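Local coordinates for protein putative secreted glycosylhydrolase (Parabacteroides distasonis ATCC 8503, PDB 3IMM) that probably acts as a secreted glycoside hydrolase of the 3-keto-disaccharide hydrolase family and holds a sodium ion in its concanavalin-like beta sandwich, at residues D29-A34 against W192-K197; D52-T57 against W122-I127; T57-N62 against K117-W122; S63-Y68 against I82-D87; G102-H107 against K142-D147. All blocks are in the same frame, centred on the assembly; numbering follows the deposited sequence.

Interactions 1 and 2 meet on the larger sheet, their centres about 10 Å apart, because strands 191-200 and 49-57 lie side by side in it. Interaction 4 is the edge hairpin of the second sheet. Its side chains pack on those of interaction 2, with Phe55 CE1 3.4 Å from Ile84 CG2. Interaction 3 gathers loops at the end of the sandwich and continues into interaction 4 through Asn62. Asn62, Ser63 and Gln83, with Glu81, bind the sodium ion. Interaction 5 holds a loop against the outermost strand, 141-147, of the larger sheet. It joins interaction 4 through Gln83 N and Ala103 O, 2.7 Å apart, and lies about 23 Å from interaction 1 between centres.

Interaction 1: residues D29-A34 against W192-K197; sequences DGVLGA and WFRNIK
Leu32 and Phe193 form a single antiparallel hydrogen-bonded pair. Leu32 N donates to Phe193 O at 2.7 Å. Phe193 N answers to Leu32 O at 2.9 Å, nearly straight at 172°. Leu32 O also lies at the edge of the Phe193 ring. The tight part lies around this pair. On the buried side Leu32 holds CG anti to its own amide nitrogen (chi1 -178°). Its CD2 reaches Ile196 CD1 at 3.7 Å, and the two side chains cross at about a right angle. Beside the bridge Val31 CG1 rests on Trp192 CB at 3.6 Å and meets the indole at a slant. The contact is looser at Gly30, which is exposed. There a water takes the place of direct pairing. It accepts from Asn195 N at 2.9 Å and donates to Gly30 O at 2.6 Å. Arg194 touches Gly30 O with CB alone. Its extended chain then leads away to a salt bridge with Asp54 and a cation-pi contact with Trp122. Strand 31-34 pairs with strand 25-28 in a small two-stranded sheet. Strand 191-200 pairs with strand 49-57 along its other edge, and Leu182 of strand 179-182 packs against Leu32, Phe193 and Ile196.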
# COMPACT_ATOMS: atom_id res chain seq x y z
N ASP A 29 9.71 13.09 -15.12
CA ASP A 29 11.10 13.00 -14.69
C ASP A 29 11.38 11.71 -13.91
O ASP A 29 12.17 11.70 -12.95
CB ASP A 29 11.44 14.21 -13.82
CG ASP A 29 11.37 15.53 -14.56
OD1 ASP A 29 11.42 15.60 -15.83
OD2 ASP A 29 11.26 16.53 -13.84
N GLY A 30 10.75 10.62 -14.33
CA GLY A 30 10.97 9.32 -13.71
C GLY A 30 10.17 9.06 -12.43
O GLY A 30 10.39 8.07 -11.75
N VAL A 31 9.24 9.96 -12.12
CA VAL A 31 8.51 9.93 -10.84
C VAL A 31 7.02 9.85 -11.20
O VAL A 31 6.54 10.64 -11.99
CB VAL A 31 8.84 11.17 -10.01
CG1 VAL A 31 7.98 11.26 -8.70
CG2 VAL A 31 10.34 11.19 -9.71
N LEU A 32 6.35 8.82 -10.67
CA LEU A 32 4.97 8.53 -10.95
C LEU A 32 4.06 9.32 -10.00
O LEU A 32 4.30 9.36 -8.81
CB LEU A 32 4.71 7.01 -10.80
CG LEU A 32 3.30 6.47 -11.09
CD1 LEU A 32 2.90 6.63 -12.58
CD2 LEU A 32 3.16 5.01 -10.66
N GLY A 33 3.02 9.93 -10.54
CA GLY A 33 2.01 10.57 -9.68
C GLY A 33 0.67 10.62 -10.39
O GLY A 33 0.59 10.33 -11.58
N ALA A 34 -0.33 11.04 -9.64
CA ALA A 34 -1.72 11.03 -10.06
C ALA A 34 -2.30 12.42 -9.82
O ALA A 34 -1.96 13.08 -8.84
CB ALA A 34 -2.50 10.00 -9.23
N TRP A 192 4.24 11.06 -4.36
CA TRP A 192 5.07 10.74 -5.50
C TRP A 192 5.70 9.38 -5.33
O TRP A 192 6.19 9.06 -4.24
CB TRP A 192 6.19 11.78 -5.62
CG TRP A 192 5.71 13.20 -5.88
CD1 TRP A 192 5.55 13.77 -7.09
CD2 TRP A 192 5.36 14.20 -4.92
NE1 TRP A 192 5.14 15.08 -6.96
CE2 TRP A 192 5.01 15.37 -5.63
CE3 TRP A 192 5.30 14.23 -3.52
CZ2 TRP A 192 4.60 16.55 -5.00
CZ3 TRP A 192 4.91 15.40 -2.90
CH2 TRP A 192 4.56 16.54 -3.64
N PHE A 193 5.74 8.60 -6.42
CA PHE A 193 6.39 7.32 -6.41
C PHE A 193 7.53 7.19 -7.42
O PHE A 193 7.54 7.85 -8.49
CB PHE A 193 5.41 6.20 -6.70
CG PHE A 193 4.15 6.22 -5.87
CD1 PHE A 193 4.07 5.56 -4.67
CD2 PHE A 193 3.02 6.90 -6.36
CE1 PHE A 193 2.91 5.56 -3.96
CE2 PHE A 193 1.85 6.91 -5.65
CZ PHE A 193 1.79 6.25 -4.44
N ARG A 194 8.48 6.32 -7.11
CA ARG A 194 9.53 6.00 -8.06
C ARG A 194 10.22 4.70 -7.75
O ARG A 194 10.05 4.12 -6.68
CB ARG A 194 10.57 7.10 -8.21
CG ARG A 194 11.40 7.23 -7.06
CD ARG A 194 12.60 8.17 -7.28
NE ARG A 194 13.31 8.00 -6.03
CZ ARG A 194 14.05 8.87 -5.39
NH1 ARG A 194 14.29 10.06 -5.89
NH2 ARG A 194 14.59 8.52 -4.21
N ASN A 195 10.97 4.22 -8.73
CA ASN A 195 11.66 2.94 -8.61
C ASN A 195 10.72 1.83 -8.11
O ASN A 195 11.08 1.08 -7.24
CB ASN A 195 12.87 3.08 -7.67
CG ASN A 195 13.96 3.92 -8.27
OD1 ASN A 195 14.34 3.69 -9.41
ND2 ASN A 195 14.49 4.86 -7.50
N ILE A 196 9.53 1.72 -8.69
CA ILE A 196 8.57 0.68 -8.33
C ILE A 196 8.92 -0.57 -9.10
O ILE A 196 8.83 -0.62 -10.35
CB ILE A 196 7.15 1.09 -8.60
CG1 ILE A 196 6.88 2.51 -8.12
CG2 ILE A 196 6.16 0.13 -7.94
CD1 ILE A 196 5.72 3.14 -8.81
N LYS A 197 9.34 -1.59 -8.35
CA LYS A 197 9.85 -2.83 -8.91
C LYS A 197 9.46 -4.05 -8.09
O LYS A 197 9.08 -3.96 -6.93
CB LYS A 197 11.38 -2.77 -9.08
CG LYS A 197 12.16 -2.44 -7.78
CD LYS A 197 13.61 -2.20 -8.11
CE LYS A 197 14.56 -2.43 -6.91
NZ LYS A 197 15.97 -2.13 -7.35
O HOH W 1 10.85 5.49 -11.36

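Interaction 2: residues D52-T57 against W122-I127; sequences DLDFKT and WNHMRI
Asp52-Thr57 and Trp122-Ile127 are neighbouring antiparallel strands in the middle of the larger sheet. Backbone bonds join Leu53 with Met125 and Phe55 with Asn123. On one face Arg126 grips the Asp52 carboxylate side-on. Its NE meets the syn lone pair of OD1 at 2.6 Å, and NH2 reaches OD2 at 3.2 Å. The two flat groups are nearly coplanar. His124 NE2 adds a weak bond to OD2 at 2.8 Å, its ring turned 72° from the carboxylate. A lysine in place of Arg126 would probably lose the two-nitrogen grip and leave the carboxylate freer to turn. Further along this face Lys56 CB sits over the six-membered ring of Trp122, 3.7 Å from its centroid, as a CH-pi contact. On the other face Asn123 CB lies over the Phe55 ring, 3.7 Å from the centroid. Asn123 has CG beside its backbone N (chi1 -58°), which also lets ND2 reach Phe55 O at 3.0 Å. Phe55 O thus accepts from both Asn123 N and ND2, while Asn123 OD1 takes Lys117 N. Strands 191-200 and 133-138 flank the pair. Phe55 and Met125 face Ile84 and Ile82 of strand 80-85 in the second sheet.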
# COMPACT_ATOMS: atom_id res chain seq x y z
N ASP A 52 9.26 -3.41 -4.11
CA ASP A 52 10.04 -2.26 -3.65
C ASP A 52 9.50 -1.01 -4.32
O ASP A 52 9.13 -1.02 -5.53
CB ASP A 52 11.49 -2.38 -4.10
CG ASP A 52 12.39 -2.87 -3.03
OD1 ASP A 52 11.97 -3.68 -2.22
OD2 ASP A 52 13.53 -2.44 -3.03
N LEU A 53 9.50 0.08 -3.56
CA LEU A 53 9.13 1.37 -4.11
C LEU A 53 9.68 2.49 -3.24
O LEU A 53 9.84 2.32 -2.03
CB LEU A 53 7.62 1.50 -4.19
CG LEU A 53 6.78 1.45 -2.89
CD1 LEU A 53 5.55 2.32 -3.02
CD2 LEU A 53 6.38 0.02 -2.50
N ASP A 54 9.97 3.61 -3.87
CA ASP A 54 10.32 4.83 -3.18
C ASP A 54 9.04 5.61 -3.17
O ASP A 54 8.25 5.48 -4.11
CB ASP A 54 11.39 5.63 -3.93
CG ASP A 54 12.71 4.85 -4.14
OD1 ASP A 54 12.92 3.82 -3.48
OD2 ASP A 54 13.54 5.27 -5.00
N PHE A 55 8.82 6.39 -2.11
CA PHE A 55 7.77 7.38 -2.12
C PHE A 55 8.17 8.63 -1.34
O PHE A 55 9.03 8.56 -0.43
CB PHE A 55 6.47 6.79 -1.57
CG PHE A 55 6.51 6.46 -0.13
CD1 PHE A 55 6.11 7.42 0.83
CD2 PHE A 55 6.90 5.20 0.31
CE1 PHE A 55 6.12 7.11 2.18
CE2 PHE A 55 6.94 4.89 1.67
CZ PHE A 55 6.56 5.84 2.60
N LYS A 56 7.57 9.76 -1.72
CA LYS A 56 7.75 11.06 -1.03
C LYS A 56 6.38 11.59 -0.64
O LYS A 56 5.45 11.59 -1.42
CB LYS A 56 8.45 12.04 -1.97
CG LYS A 56 8.68 13.48 -1.47
CD LYS A 56 9.55 14.30 -2.48
CE LYS A 56 8.76 14.66 -3.72
NZ LYS A 56 9.47 15.58 -4.61
N THR A 57 6.27 12.06 0.58
CA THR A 57 5.01 12.61 1.05
C THR A 57 4.95 14.11 0.95
O THR A 57 5.96 14.79 0.78
CB THR A 57 4.72 12.21 2.52
OG1 THR A 57 5.64 12.89 3.37
CG2 THR A 57 4.86 10.69 2.70
N TRP A 122 12.64 11.66 0.50
CA TRP A 122 12.33 10.38 -0.14
C TRP A 122 12.40 9.24 0.85
O TRP A 122 13.28 9.18 1.70
CB TRP A 122 13.20 10.11 -1.39
CG TRP A 122 12.67 10.83 -2.58
CD1 TRP A 122 13.04 12.06 -3.00
CD2 TRP A 122 11.61 10.41 -3.46
NE1 TRP A 122 12.30 12.43 -4.08
CE2 TRP A 122 11.43 11.43 -4.40
CE3 TRP A 122 10.82 9.27 -3.55
CZ2 TRP A 122 10.47 11.35 -5.42
CZ3 TRP A 122 9.84 9.20 -4.54
CH2 TRP A 122 9.69 10.23 -5.47
N ASN A 123 11.42 8.36 0.73
CA ASN A 123 11.34 7.14 1.52
C ASN A 123 11.52 5.90 0.66
O ASN A 123 11.35 5.95 -0.57
CB ASN A 123 9.98 7.00 2.21
CG ASN A 123 9.68 8.15 3.11
OD1 ASN A 123 9.99 8.13 4.30
ND2 ASN A 123 9.11 9.19 2.54
N HIS A 124 11.83 4.79 1.31
CA HIS A 124 11.88 3.51 0.63
C HIS A 124 11.08 2.49 1.43
O HIS A 124 11.11 2.50 2.67
CB HIS A 124 13.33 3.03 0.40
CG HIS A 124 13.40 1.72 -0.29
ND1 HIS A 124 13.54 0.53 0.40
CD2 HIS A 124 13.22 1.38 -1.58
CE1 HIS A 124 13.50 -0.47 -0.46
NE2 HIS A 124 13.32 0.02 -1.67
N MSE A 125 10.32 1.66 0.72
CA MSE A 125 9.51 0.63 1.34
C MSE A 125 9.64 -0.65 0.52
O MSE A 125 9.60 -0.63 -0.71
CB MSE A 125 8.04 1.06 1.42
CG MSE A 125 7.09 -0.03 1.85
SE MSE A 125 5.24 0.61 1.90
CE MSE A 125 5.43 1.52 3.53
N ARG A 126 9.83 -1.75 1.23
CA ARG A 126 9.80 -3.11 0.68
C ARG A 126 8.64 -3.90 1.33
O ARG A 126 8.48 -3.91 2.56
CB ARG A 126 11.12 -3.82 0.92
CG ARG A 126 11.10 -5.29 0.50
CD ARG A 126 12.47 -5.85 0.47
NE ARG A 126 13.29 -5.21 -0.57
CZ ARG A 126 14.61 -5.39 -0.71
NH1 ARG A 126 15.28 -6.24 0.05
NH2 ARG A 126 15.25 -4.71 -1.64
N ILE A 127 7.82 -4.51 0.50
CA ILE A 127 6.67 -5.30 0.97
C ILE A 127 6.90 -6.72 0.48
O ILE A 127 7.00 -6.94 -0.70
CB ILE A 127 5.33 -4.77 0.45
CG1 ILE A 127 5.21 -3.27 0.75
CG2 ILE A 127 4.17 -5.50 1.08
CD1 ILE A 127 4.04 -2.62 -0.00
O HOH W 2 8.35 11.84 2.55

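Interaction 3: residues T57-N62 against K117-W122; sequences TDVGTN and KKPGEW. With NA (sodium ion), chain D.
Thr57 sets its hydroxyl beside the Pro119 backbone, with OG1 3.3 Å from Pro119 CA. The hydroxyl lies between the backbone N and the carbonyl carbon (chi1 69°). From there OG1 of Thr57 donates to a water 2.6 Å away. That water donates in turn to Lys117 O at 2.8 Å. Val59 crosses the proline ring at a slant. Its CG2 branch, anti to the carbonyl carbon, touches Pro119 CG at 3.7 Å. Pro119 CB and CG also cover Val59 N, which is buried with no partner in the model.

The backbones are tied directly once, by Gly120 N to Thr57 O at 2.8 Å, with the donor tilted from the carbonyl plane. A second water ties them again. It accepts from Thr57 N at 2.9 Å and donates to Glu121 O and, over a longer distance, to Lys118 O. The same water accepts from Asn123 ND2.

Each segment is shaped by a turn of its own. Asp58 N donates to Thr61 OG1 at 2.9 Å, and Thr61 N bonds back to Asp58 O. The Asp58 carboxylate has its partner outside the contact, Leu190 N. Beyond the turn Asn62 has CG anti to its backbone N (chi1 179°). Its OD1 binds the sodium ion at 2.7 Å, and Ser63, Glu81 and Gln83 complete the protein ligands. Both turns, Asp58-Thr61 and Lys118-Glu121, are type II with glycine at the third position, the usual place for it in this turn. They meet where the chain leaves strand 49-57 for the second sheet and the sodium site.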
# COMPACT_ATOMS: atom_id res chain seq x y z
N THR A 57 6.27 12.06 0.58
CA THR A 57 5.01 12.61 1.05
C THR A 57 4.95 14.11 0.95
O THR A 57 5.96 14.79 0.78
CB THR A 57 4.72 12.21 2.52
OG1 THR A 57 5.64 12.89 3.37
CG2 THR A 57 4.86 10.69 2.70
N ASP A 58 3.71 14.58 1.00
CA ASP A 58 3.32 15.94 1.28
C ASP A 58 2.79 15.98 2.73
O ASP A 58 2.51 14.93 3.36
CB ASP A 58 2.13 16.23 0.37
CG ASP A 58 2.15 17.59 -0.24
OD1 ASP A 58 3.05 18.40 0.09
OD2 ASP A 58 1.28 17.82 -1.12
N VAL A 59 2.57 17.19 3.25
CA VAL A 59 1.98 17.34 4.55
C VAL A 59 0.60 16.70 4.47
O VAL A 59 -0.17 17.03 3.58
CB VAL A 59 1.92 18.84 5.03
CG1 VAL A 59 1.08 18.97 6.29
CG2 VAL A 59 3.33 19.38 5.29
N GLY A 60 0.35 15.72 5.32
CA GLY A 60 -0.96 15.10 5.47
C GLY A 60 -1.30 14.03 4.47
O GLY A 60 -2.45 13.60 4.40
N THR A 61 -0.31 13.60 3.68
CA THR A 61 -0.49 12.46 2.77
C THR A 61 -1.15 11.23 3.42
O THR A 61 -0.76 10.81 4.49
CB THR A 61 0.87 12.05 2.17
OG1 THR A 61 1.28 13.07 1.27
CG2 THR A 61 0.79 10.73 1.42
N ASN A 62 -2.15 10.68 2.75
CA ASN A 62 -2.78 9.43 3.16
C ASN A 62 -3.06 8.61 1.89
O ASN A 62 -3.94 8.94 1.11
CB ASN A 62 -4.08 9.68 3.98
CG ASN A 62 -4.78 8.38 4.42
OD1 ASN A 62 -4.42 7.27 3.99
ND2 ASN A 62 -5.77 8.52 5.28
N LYS A 117 9.84 9.58 6.77
CA LYS A 117 10.52 10.86 6.84
C LYS A 117 9.50 11.97 6.71
O LYS A 117 8.31 11.72 6.47
CB LYS A 117 11.62 10.92 5.78
CG LYS A 117 12.73 9.97 6.13
CD LYS A 117 13.67 9.81 5.01
CE LYS A 117 14.85 8.91 5.39
NZ LYS A 117 15.68 8.64 4.16
N LYS A 118 9.96 13.20 6.88
CA LYS A 118 9.07 14.37 6.81
C LYS A 118 8.71 14.67 5.37
O LYS A 118 9.41 14.25 4.48
CB LYS A 118 9.76 15.57 7.47
CG LYS A 118 9.81 15.42 8.99
CD LYS A 118 10.18 16.72 9.66
CE LYS A 118 10.26 16.55 11.17
NZ LYS A 118 11.22 17.55 11.76
N PRO A 119 7.59 15.40 5.14
CA PRO A 119 7.16 15.75 3.82
C PRO A 119 8.33 16.21 3.00
O PRO A 119 9.18 16.91 3.51
CB PRO A 119 6.19 16.89 4.07
CG PRO A 119 5.52 16.46 5.32
CD PRO A 119 6.66 15.96 6.15
N GLY A 120 8.38 15.76 1.74
CA GLY A 120 9.45 16.19 0.80
C GLY A 120 10.77 15.44 0.84
O GLY A 120 11.67 15.73 0.03
N GLU A 121 10.90 14.47 1.76
CA GLU A 121 12.08 13.61 1.83
C GLU A 121 11.73 12.28 1.24
O GLU A 121 10.63 11.81 1.48
CB GLU A 121 12.48 13.36 3.28
CG GLU A 121 12.94 14.58 4.06
CD GLU A 121 14.04 15.33 3.36
OE1 GLU A 121 14.98 14.68 2.85
OE2 GLU A 121 13.97 16.59 3.32
N TRP A 122 12.64 11.66 0.50
CA TRP A 122 12.33 10.38 -0.14
C TRP A 122 12.40 9.24 0.85
O TRP A 122 13.28 9.18 1.70
CB TRP A 122 13.20 10.11 -1.39
CG TRP A 122 12.67 10.83 -2.58
CD1 TRP A 122 13.04 12.06 -3.00
CD2 TRP A 122 11.61 10.41 -3.46
NE1 TRP A 122 12.30 12.43 -4.08
CE2 TRP A 122 11.43 11.43 -4.40
CE3 TRP A 122 10.82 9.27 -3.55
CZ2 TRP A 122 10.47 11.35 -5.42
CZ3 TRP A 122 9.84 9.20 -4.54
CH2 TRP A 122 9.69 10.23 -5.47
NA NA D . -4.50 4.83 2.93
O HOH W 3 5.63 12.16 5.86
O HOH W 2 8.35 11.84 2.55

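Interaction 4: residues S63-Y68 against I82-D87; sequences SGVVVY and IQIADD. With NA (sodium ion), chain D.
Ser63 and Gln83 meet across a sodium ion. Ser63 gives its backbone O, 2.5 Å from the metal. Gln83 gives OE1, 2.4 Å from it. Asn62 OD1 and Glu81 OE2 are the other protein ligands. Gln83 has CG anti to its backbone N (chi1 -177°), and a bend at the next torsion (chi2 75°) turns the amide toward the ion. Gln83 NE2 is held by Glu99 O, which fixes the rotation of the amide and leaves OE1 for the metal.

The next shell is the backbone ladder. Ser63 O, besides binding sodium, accepts from Ile84 N at 3.0 Å. This donor stands well above the carbonyl plane. The cation and the N-H together would probably polarise this carbonyl. Ser63 N returns a bond to Ile84 O at 2.7 Å, and this one is met nearly end-on at the carbonyl. Val65 N donates to Ile82 O at 2.9 Å, and Ile82 N to Val65 O at 2.8 Å. Gly64 stands opposite Gln83 as a non-hydrogen-bonded pair. A side chain at Gly64 would sit tightly against Ile82 O.

The branched side chains of the ladder lie on the face away from Gln83. Val65 CG2 meets Ile84 CD1 at 3.8 Å, crossing obliquely. Val67 CG2 meets Ile82 CD1 at 3.9 Å in the same manner.

These strands form a hairpin at the edge of the five-stranded sheet. Strand 179-182 pairs with strand 62-69 on its far side. The apolar face packs into the sandwich core. Val65 touches Leu53 of strand 49-57, Ile82 touches Met125 and Ile127 of strand 122-130, and Ile84 reaches Phe55 and Phe193.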
# COMPACT_ATOMS: atom_id res chain seq x y z
N SER A 63 -2.29 7.56 1.69
CA SER A 63 -2.35 6.78 0.44
C SER A 63 -2.06 5.32 0.79
O SER A 63 -2.16 4.94 1.93
CB SER A 63 -1.35 7.36 -0.57
OG SER A 63 -1.47 6.73 -1.85
N GLY A 64 -1.72 4.48 -0.17
CA GLY A 64 -1.53 3.06 0.15
C GLY A 64 -1.19 2.24 -1.07
O GLY A 64 -1.52 2.61 -2.18
N VAL A 65 -0.50 1.14 -0.83
CA VAL A 65 -0.17 0.18 -1.85
C VAL A 65 -1.18 -0.96 -1.67
O VAL A 65 -1.38 -1.45 -0.54
CB VAL A 65 1.27 -0.31 -1.69
CG1 VAL A 65 1.62 -1.30 -2.78
CG2 VAL A 65 2.26 0.92 -1.71
N VAL A 66 -1.80 -1.38 -2.76
CA VAL A 66 -2.80 -2.44 -2.71
C VAL A 66 -2.21 -3.71 -3.29
O VAL A 66 -1.61 -3.67 -4.33
CB VAL A 66 -4.09 -2.02 -3.43
CG1 VAL A 66 -5.14 -3.11 -3.37
CG2 VAL A 66 -4.64 -0.73 -2.78
N VAL A 67 -2.34 -4.81 -2.57
CA VAL A 67 -1.84 -6.12 -3.05
C VAL A 67 -3.00 -7.11 -2.97
O VAL A 67 -4.05 -6.84 -2.33
CB VAL A 67 -0.59 -6.63 -2.26
CG1 VAL A 67 0.58 -5.63 -2.40
CG2 VAL A 67 -0.91 -6.91 -0.74
N TYR A 68 -2.83 -8.23 -3.66
CA TYR A 68 -3.78 -9.32 -3.56
C TYR A 68 -5.18 -8.88 -3.97
O TYR A 68 -6.19 -9.32 -3.37
CB TYR A 68 -3.81 -9.87 -2.11
CG TYR A 68 -2.55 -10.51 -1.58
CD1 TYR A 68 -1.50 -10.83 -2.42
CD2 TYR A 68 -2.46 -10.88 -0.22
CE1 TYR A 68 -0.38 -11.44 -1.94
CE2 TYR A 68 -1.33 -11.53 0.26
CZ TYR A 68 -0.30 -11.81 -0.60
OH TYR A 68 0.82 -12.46 -0.17
N ILE A 82 -1.46 -1.66 2.29
CA ILE A 82 -0.34 -1.20 3.07
C ILE A 82 -0.43 0.32 3.08
O ILE A 82 -0.31 0.97 2.05
CB ILE A 82 1.02 -1.64 2.52
CG1 ILE A 82 1.16 -3.18 2.50
CG2 ILE A 82 2.13 -1.05 3.46
CD1 ILE A 82 0.37 -3.94 1.44
N GLN A 83 -0.70 0.85 4.27
CA GLN A 83 -0.85 2.29 4.45
C GLN A 83 0.43 3.07 4.16
O GLN A 83 1.51 2.71 4.61
CB GLN A 83 -1.24 2.55 5.90
CG GLN A 83 -1.51 3.98 6.27
CD GLN A 83 -2.82 4.51 5.77
OE1 GLN A 83 -3.43 3.92 4.89
NE2 GLN A 83 -3.27 5.61 6.35
N ILE A 84 0.27 4.19 3.46
CA ILE A 84 1.32 5.19 3.32
C ILE A 84 0.75 6.47 3.85
O ILE A 84 -0.32 6.89 3.42
CB ILE A 84 1.78 5.42 1.86
CG1 ILE A 84 2.48 4.20 1.32
CG2 ILE A 84 2.76 6.58 1.79
CD1 ILE A 84 2.80 4.30 -0.14
N ALA A 85 1.44 7.09 4.80
CA ALA A 85 0.89 8.25 5.46
C ALA A 85 2.00 9.13 5.99
O ALA A 85 3.06 8.66 6.39
CB ALA A 85 -0.08 7.84 6.61
N ASP A 86 1.71 10.42 6.01
CA ASP A 86 2.52 11.39 6.74
C ASP A 86 2.26 11.33 8.23
O ASP A 86 1.43 12.05 8.75
CB ASP A 86 2.24 12.82 6.25
CG ASP A 86 2.99 13.87 7.04
OD1 ASP A 86 4.05 13.51 7.62
OD2 ASP A 86 2.53 15.03 7.10
N ASP A 87 3.01 10.49 8.94
CA ASP A 87 2.86 10.35 10.38
C ASP A 87 3.17 11.65 11.17
O ASP A 87 2.93 11.73 12.36
CB ASP A 87 3.79 9.23 10.90
CG ASP A 87 3.33 7.86 10.50
OD1 ASP A 87 2.31 7.74 9.83
OD2 ASP A 87 3.98 6.86 10.86
NA NA D . -4.50 4.83 2.93

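Interaction 5: residues G102-H107 against K142-D147; sequences GAIYGH and KVTEMD
Thr144 and Gly102 make the polar part of this contact. Thr144 OG1 donates to Gly102 O at 2.6 Å. The hydroxyl stands 50° out of the carbonyl plane, so it approaches from above. Thr144 holds OG1 anti to its carbonyl carbon (chi1 -53°), which aims the oxygen at Gly102 and leaves CG2 for apolar contact. Gly102 has a positive phi, and a side chain there would clash with Val143 CG2.

The apolar part centres on Ile104. Its CG1 touches Thr144 CG2 at 3.7 Å. Its CG2 meets Met146 CE at 3.7 Å. Met146 is a selenomethionine, bent at its last torsion (chi3 -87°), and its CE also reaches His107 CB at 3.6 Å. One methyl thus touches both Ile104 and His107. With an alanine in place of Thr144, Gly102 O is likely to be left without this donor and a gap to open beside Ile104 CG1.

Bonds inside the loop set its shape. His107 ND1 donates to Tyr105 O at 2.8 Å, close to the ring plane. His107 N bonds to Ile104 O at 2.9 Å and closes the turn.

Strand 141-147 is the last strand on its side of the larger sheet. A classic beta bulge sets Val143 and Thr144 together opposite Val136 of strand 133-138. On the loop's other side Gly102 and Ala103 bond to Gln83 of strand 80-85, so the loop lies between the edges of the two sheets.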
# COMPACT_ATOMS: atom_id res chain seq x y z
N GLY A 102 3.14 2.30 6.84
CA GLY A 102 3.59 0.92 6.87
C GLY A 102 2.64 -0.00 7.63
O GLY A 102 2.89 -1.18 7.72
N ALA A 103 1.54 0.53 8.16
CA ALA A 103 0.52 -0.32 8.71
C ALA A 103 -0.21 -1.08 7.61
O ALA A 103 -0.18 -0.70 6.44
CB ALA A 103 -0.45 0.48 9.51
N ILE A 104 -0.91 -2.14 8.02
CA ILE A 104 -1.93 -2.78 7.17
C ILE A 104 -3.23 -2.08 7.51
O ILE A 104 -3.80 -2.23 8.64
CB ILE A 104 -2.02 -4.31 7.37
CG1 ILE A 104 -0.64 -4.94 7.31
CG2 ILE A 104 -2.95 -4.97 6.29
CD1 ILE A 104 0.04 -4.70 5.95
N TYR A 105 -3.67 -1.25 6.58
CA TYR A 105 -4.71 -0.29 6.84
C TYR A 105 -5.93 -1.01 7.36
O TYR A 105 -6.38 -2.00 6.79
CB TYR A 105 -5.11 0.57 5.63
CG TYR A 105 -6.26 1.44 5.99
CD1 TYR A 105 -6.05 2.57 6.76
CD2 TYR A 105 -7.59 1.10 5.67
CE1 TYR A 105 -7.11 3.36 7.19
CE2 TYR A 105 -8.65 1.89 6.08
CZ TYR A 105 -8.39 3.03 6.82
OH TYR A 105 -9.40 3.84 7.25
N GLY A 106 -6.48 -0.48 8.43
CA GLY A 106 -7.69 -1.05 9.06
C GLY A 106 -7.54 -2.33 9.84
O GLY A 106 -8.54 -2.81 10.46
N HIS A 107 -6.31 -2.87 9.89
CA HIS A 107 -6.06 -4.23 10.37
C HIS A 107 -4.92 -4.42 11.37
O HIS A 107 -5.05 -5.22 12.33
CB HIS A 107 -5.88 -5.17 9.16
CG HIS A 107 -7.13 -5.34 8.36
ND1 HIS A 107 -7.52 -4.45 7.39
CD2 HIS A 107 -8.11 -6.27 8.44
CE1 HIS A 107 -8.68 -4.84 6.89
NE2 HIS A 107 -9.06 -5.94 7.51
N LYS A 142 12.01 -2.99 9.92
CA LYS A 142 10.90 -3.91 9.89
C LYS A 142 9.78 -3.35 10.77
O LYS A 142 9.84 -3.47 12.00
CB LYS A 142 11.35 -5.28 10.35
CG LYS A 142 10.31 -6.37 10.18
CD LYS A 142 10.96 -7.76 10.14
CE LYS A 142 11.46 -8.23 11.46
NZ LYS A 142 10.52 -7.97 12.58
N VAL A 143 8.76 -2.78 10.15
CA VAL A 143 7.69 -2.13 10.89
C VAL A 143 6.43 -2.97 11.09
O VAL A 143 5.74 -2.78 12.06
CB VAL A 143 7.33 -0.73 10.33
CG1 VAL A 143 8.54 0.21 10.52
CG2 VAL A 143 6.92 -0.77 8.88
N THR A 144 6.16 -3.92 10.20
CA THR A 144 4.87 -4.60 10.20
C THR A 144 5.06 -6.00 9.71
O THR A 144 5.76 -6.24 8.72
CB THR A 144 3.84 -3.83 9.32
OG1 THR A 144 3.81 -2.47 9.75
CG2 THR A 144 2.43 -4.45 9.37
N GLU A 145 4.43 -6.94 10.42
CA GLU A 145 4.46 -8.37 10.07
C GLU A 145 3.10 -8.94 10.37
O GLU A 145 2.72 -9.08 11.53
CB GLU A 145 5.49 -9.13 10.90
CG GLU A 145 6.77 -9.34 10.21
CD GLU A 145 7.72 -10.18 10.99
OE1 GLU A 145 8.19 -9.72 12.03
OE2 GLU A 145 7.98 -11.31 10.55
N MSE A 146 2.37 -9.26 9.32
CA MSE A 146 1.03 -9.77 9.45
C MSE A 146 1.02 -11.23 9.05
O MSE A 146 1.50 -11.58 7.98
CB MSE A 146 0.10 -9.05 8.47
CG MSE A 146 -1.28 -9.70 8.40
SE MSE A 146 -2.61 -8.59 7.53
CE MSE A 146 -3.23 -7.57 8.95
N ASP A 147 0.41 -12.05 9.88
CA ASP A 147 -0.08 -13.38 9.45
C ASP A 147 -1.61 -13.33 9.33
O ASP A 147 -2.31 -13.44 10.30
CB ASP A 147 0.34 -14.47 10.45
CG ASP A 147 -0.12 -15.89 10.04
OD1 ASP A 147 -1.00 -16.07 9.16
OD2 ASP A 147 0.37 -16.83 10.68